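Local coordinates for gentamicin resistance protein (PDB 6CTZ) that probably confers aminoglycoside resistance by phosphorylating drugs such as kanamycin at the 2''-hydroxyl, binding a guanine nucleotide and magnesium, at residues Leu141-Val152 against Leu168-Met176. The protein carries 2 engineered substitutions. Numbering follows the deposited sequence.
Sequences LKNKILLLSEAV and LTLRFQSYM
Leu-168 opens the contact with a loose touch, its CD1 lying 4.3 Å from CG1 of Val-152. One turn on, Phe-172 is the knob of a knobs-into-holes fit, received among Ile-145, Leu-148, Ser-149 and Val-152. CB of Ser-149 lies over one face of its ring in a CH-pi contact, 3.8 Å from the Phe-172 ring centroid and 21° off the normal. CG2 of Ile-145 meets the ring edge in plane, 3.8 Å from Phe-172 CD1, while Leu-148 reaches another part of the rim with CD2. The Ser-149 hydroxyl is turned away from the ring, back onto its own helix (chi1 73°), where OG donates to Leu-146 O at 2.7 Å.

Tyr-175 projects its ring across Ile-145. The CD1 methyl of Ile-145 sits over the ring face, 3.5 Å from Tyr-175 CE2, and the phenol OH ends near the backbone of Lys-142. Met-176 bends at chi2 and chi3, which brings CE alongside the extended aliphatic chain of Lys-142, 3.7 Å from its CG; SD faces the CG2 methyl of Ile-145.

No hydrogen bond joins the segments: this is apolar packing of near-antiparallel helices, axes 10.9 Å apart at 159°, in the kinase-like phosphotransferase fold. Helix 251-276 packs against both, through Phe-261 on Leu-141, Leu-271 on Leu-148, and Phe-264 stacked with Phe-172; Ser-259 and Thr-263 hydrogen-bond Arg-171. Helix 179-182 adjoins the end where Lys-142 meets Tyr-175, Thr-182 touching both.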
# COMPACT_ATOMS: atom_id res chain seq x y z
N LEU A 141 9.02 12.05 -5.31
CA LEU A 141 7.98 11.48 -6.16
C LEU A 141 8.05 12.01 -7.59
O LEU A 141 7.76 11.28 -8.54
CB LEU A 141 6.60 11.71 -5.54
CG LEU A 141 5.44 10.99 -6.21
CD1 LEU A 141 5.77 9.52 -6.41
CD2 LEU A 141 4.18 11.15 -5.37
N LYS A 142 8.44 13.27 -7.76
CA LYS A 142 8.58 13.82 -9.11
C LYS A 142 9.61 13.03 -9.91
O LYS A 142 9.38 12.69 -11.07
CB LYS A 142 8.98 15.29 -9.03
CG LYS A 142 9.05 15.97 -10.38
CD LYS A 142 9.56 17.40 -10.26
CE LYS A 142 9.57 18.10 -11.61
NZ LYS A 142 9.99 19.53 -11.51
N ASN A 143 10.75 12.72 -9.29
CA ASN A 143 11.79 11.97 -9.99
C ASN A 143 11.36 10.53 -10.26
O ASN A 143 11.72 9.95 -11.30
CB ASN A 143 13.08 12.02 -9.18
CG ASN A 143 14.18 11.18 -9.80
OD1 ASN A 143 14.75 11.54 -10.83
ND2 ASN A 143 14.47 10.04 -9.18
N LYS A 144 10.61 9.92 -9.34
CA LYS A 144 10.12 8.57 -9.56
C LYS A 144 9.19 8.51 -10.77
O LYS A 144 9.26 7.58 -11.58
CB LYS A 144 9.40 8.07 -8.31
CG LYS A 144 8.90 6.63 -8.38
CD LYS A 144 8.34 6.19 -7.04
CE LYS A 144 7.96 4.71 -7.06
NZ LYS A 144 7.51 4.23 -5.71
N ILE A 145 8.32 9.51 -10.92
CA ILE A 145 7.40 9.53 -12.06
C ILE A 145 8.15 9.84 -13.35
O ILE A 145 7.79 9.33 -14.42
CB ILE A 145 6.24 10.50 -11.75
CG1 ILE A 145 5.38 9.91 -10.63
CG2 ILE A 145 5.42 10.80 -13.01
CD1 ILE A 145 4.46 10.90 -9.94
N LEU A 146 9.20 10.65 -13.28
CA LEU A 146 10.04 10.87 -14.46
C LEU A 146 10.65 9.56 -14.94
O LEU A 146 10.60 9.25 -16.14
CB LEU A 146 11.13 11.89 -14.13
CG LEU A 146 12.14 12.18 -15.24
CD1 LEU A 146 11.45 12.77 -16.45
CD2 LEU A 146 13.24 13.10 -14.73
N LEU A 147 11.23 8.78 -14.02
CA LEU A 147 11.79 7.49 -14.39
C LEU A 147 10.71 6.56 -14.96
O LEU A 147 10.96 5.82 -15.91
CB LEU A 147 12.46 6.85 -13.18
CG LEU A 147 13.70 7.57 -12.67
CD1 LEU A 147 14.20 6.94 -11.38
CD2 LEU A 147 14.78 7.57 -13.73
N LEU A 148 9.51 6.60 -14.37
CA LEU A 148 8.41 5.80 -14.89
C LEU A 148 8.07 6.18 -16.32
O LEU A 148 7.88 5.31 -17.17
CB LEU A 148 7.18 5.95 -13.99
CG LEU A 148 5.95 5.14 -14.39
CD1 LEU A 148 6.24 3.66 -14.23
CD2 LEU A 148 4.75 5.54 -13.55
N SER A 149 8.01 7.48 -16.62
CA SER A 149 7.65 7.90 -17.97
C SER A 149 8.67 7.41 -19.00
O SER A 149 8.30 7.13 -20.14
CB SER A 149 7.50 9.42 -18.03
OG SER A 149 8.76 10.06 -17.97
N GLU A 150 9.94 7.29 -18.61
CA GLU A 150 10.93 6.74 -19.52
C GLU A 150 10.71 5.25 -19.75
O GLU A 150 10.87 4.76 -20.87
CB GLU A 150 12.34 7.01 -18.99
CG GLU A 150 12.64 8.49 -18.80
CD GLU A 150 13.96 8.73 -18.08
OE1 GLU A 150 14.66 7.75 -17.78
OE2 GLU A 150 14.29 9.91 -17.83
N ALA A 151 10.36 4.51 -18.72
CA ALA A 151 10.11 3.11 -18.86
C ALA A 151 8.90 2.82 -19.70
O ALA A 151 8.85 1.86 -20.39
CB ALA A 151 9.97 2.46 -17.49
N VAL A 152 7.91 3.67 -19.63
CA VAL A 152 6.69 3.49 -20.36
C VAL A 152 6.95 3.68 -21.86
O VAL A 152 6.45 2.97 -22.67
CB VAL A 152 5.59 4.41 -19.78
CG1 VAL A 152 4.25 4.21 -20.44
CG2 VAL A 152 5.43 4.07 -18.35
N LEU A 168 -1.57 8.84 -22.38
CA LEU A 168 -0.58 8.69 -21.33
C LEU A 168 0.43 9.83 -21.32
O LEU A 168 0.82 10.31 -20.25
CB LEU A 168 0.12 7.33 -21.44
CG LEU A 168 -0.73 6.12 -21.07
CD1 LEU A 168 0.10 4.87 -21.23
CD2 LEU A 168 -1.26 6.22 -19.64
N THR A 169 0.89 10.27 -22.49
CA THR A 169 1.81 11.40 -22.53
C THR A 169 1.17 12.65 -21.94
O THR A 169 1.82 13.40 -21.20
CB THR A 169 2.25 11.65 -23.97
OG1 THR A 169 2.92 10.49 -24.47
CG2 THR A 169 3.18 12.86 -24.04
N LEU A 170 -0.11 12.87 -22.24
CA LEU A 170 -0.85 13.99 -21.66
C LEU A 170 -0.87 13.90 -20.14
O LEU A 170 -0.66 14.90 -19.45
CB LEU A 170 -2.28 13.99 -22.21
CG LEU A 170 -3.25 14.97 -21.55
CD1 LEU A 170 -2.84 16.42 -21.76
CD2 LEU A 170 -4.66 14.72 -22.05
N ARG A 171 -1.15 12.71 -19.61
CA ARG A 171 -1.23 12.55 -18.16
C ARG A 171 0.13 12.79 -17.50
O ARG A 171 0.22 13.48 -16.49
CB ARG A 171 -1.77 11.16 -17.81
CG ARG A 171 -3.16 10.88 -18.38
CD ARG A 171 -4.22 11.69 -17.66
NE ARG A 171 -4.59 11.10 -16.37
CZ ARG A 171 -5.51 11.60 -15.55
NH1 ARG A 171 -6.14 12.74 -15.85
NH2 ARG A 171 -5.80 10.98 -14.41
N PHE A 172 1.19 12.22 -18.07
CA PHE A 172 2.53 12.47 -17.53
C PHE A 172 2.87 13.95 -17.59
O PHE A 172 3.38 14.52 -16.62
CB PHE A 172 3.57 11.63 -18.28
CG PHE A 172 3.69 10.21 -17.78
CD1 PHE A 172 4.29 9.93 -16.57
CD2 PHE A 172 3.21 9.17 -18.55
CE1 PHE A 172 4.41 8.61 -16.13
CE2 PHE A 172 3.32 7.85 -18.12
CZ PHE A 172 3.92 7.58 -16.90
N GLN A 173 2.60 14.60 -18.73
CA GLN A 173 2.92 16.01 -18.85
C GLN A 173 2.07 16.87 -17.92
O GLN A 173 2.57 17.85 -17.35
CB GLN A 173 2.83 16.48 -20.30
CG GLN A 173 3.92 15.90 -21.19
CD GLN A 173 5.28 15.91 -20.51
OE1 GLN A 173 5.79 14.87 -20.09
NE2 GLN A 173 5.88 17.09 -20.41
N SER A 174 0.79 16.51 -17.74
CA SER A 174 -0.05 17.29 -16.83
C SER A 174 0.48 17.25 -15.41
O SER A 174 0.41 18.25 -14.68
CB SER A 174 -1.50 16.78 -16.90
OG SER A 174 -2.09 17.13 -18.14
N TYR A 175 1.01 16.11 -14.98
CA TYR A 175 1.65 16.05 -13.67
C TYR A 175 2.95 16.84 -13.68
O TYR A 175 3.15 17.74 -12.86
CB TYR A 175 1.89 14.60 -13.24
CG TYR A 175 2.71 14.51 -11.98
CD1 TYR A 175 2.12 14.68 -10.73
CD2 TYR A 175 4.08 14.29 -12.03
CE1 TYR A 175 2.87 14.62 -9.57
CE2 TYR A 175 4.84 14.24 -10.88
CZ TYR A 175 4.23 14.39 -9.65
OH TYR A 175 4.98 14.34 -8.50
N MET A 176 3.85 16.52 -14.62
CA MET A 176 5.23 16.99 -14.54
C MET A 176 5.34 18.50 -14.69
O MET A 176 6.24 19.11 -14.09
CB MET A 176 6.10 16.28 -15.58
CG MET A 176 6.31 14.79 -15.31
SD MET A 176 7.25 14.39 -13.81
CE MET A 176 8.69 15.42 -14.02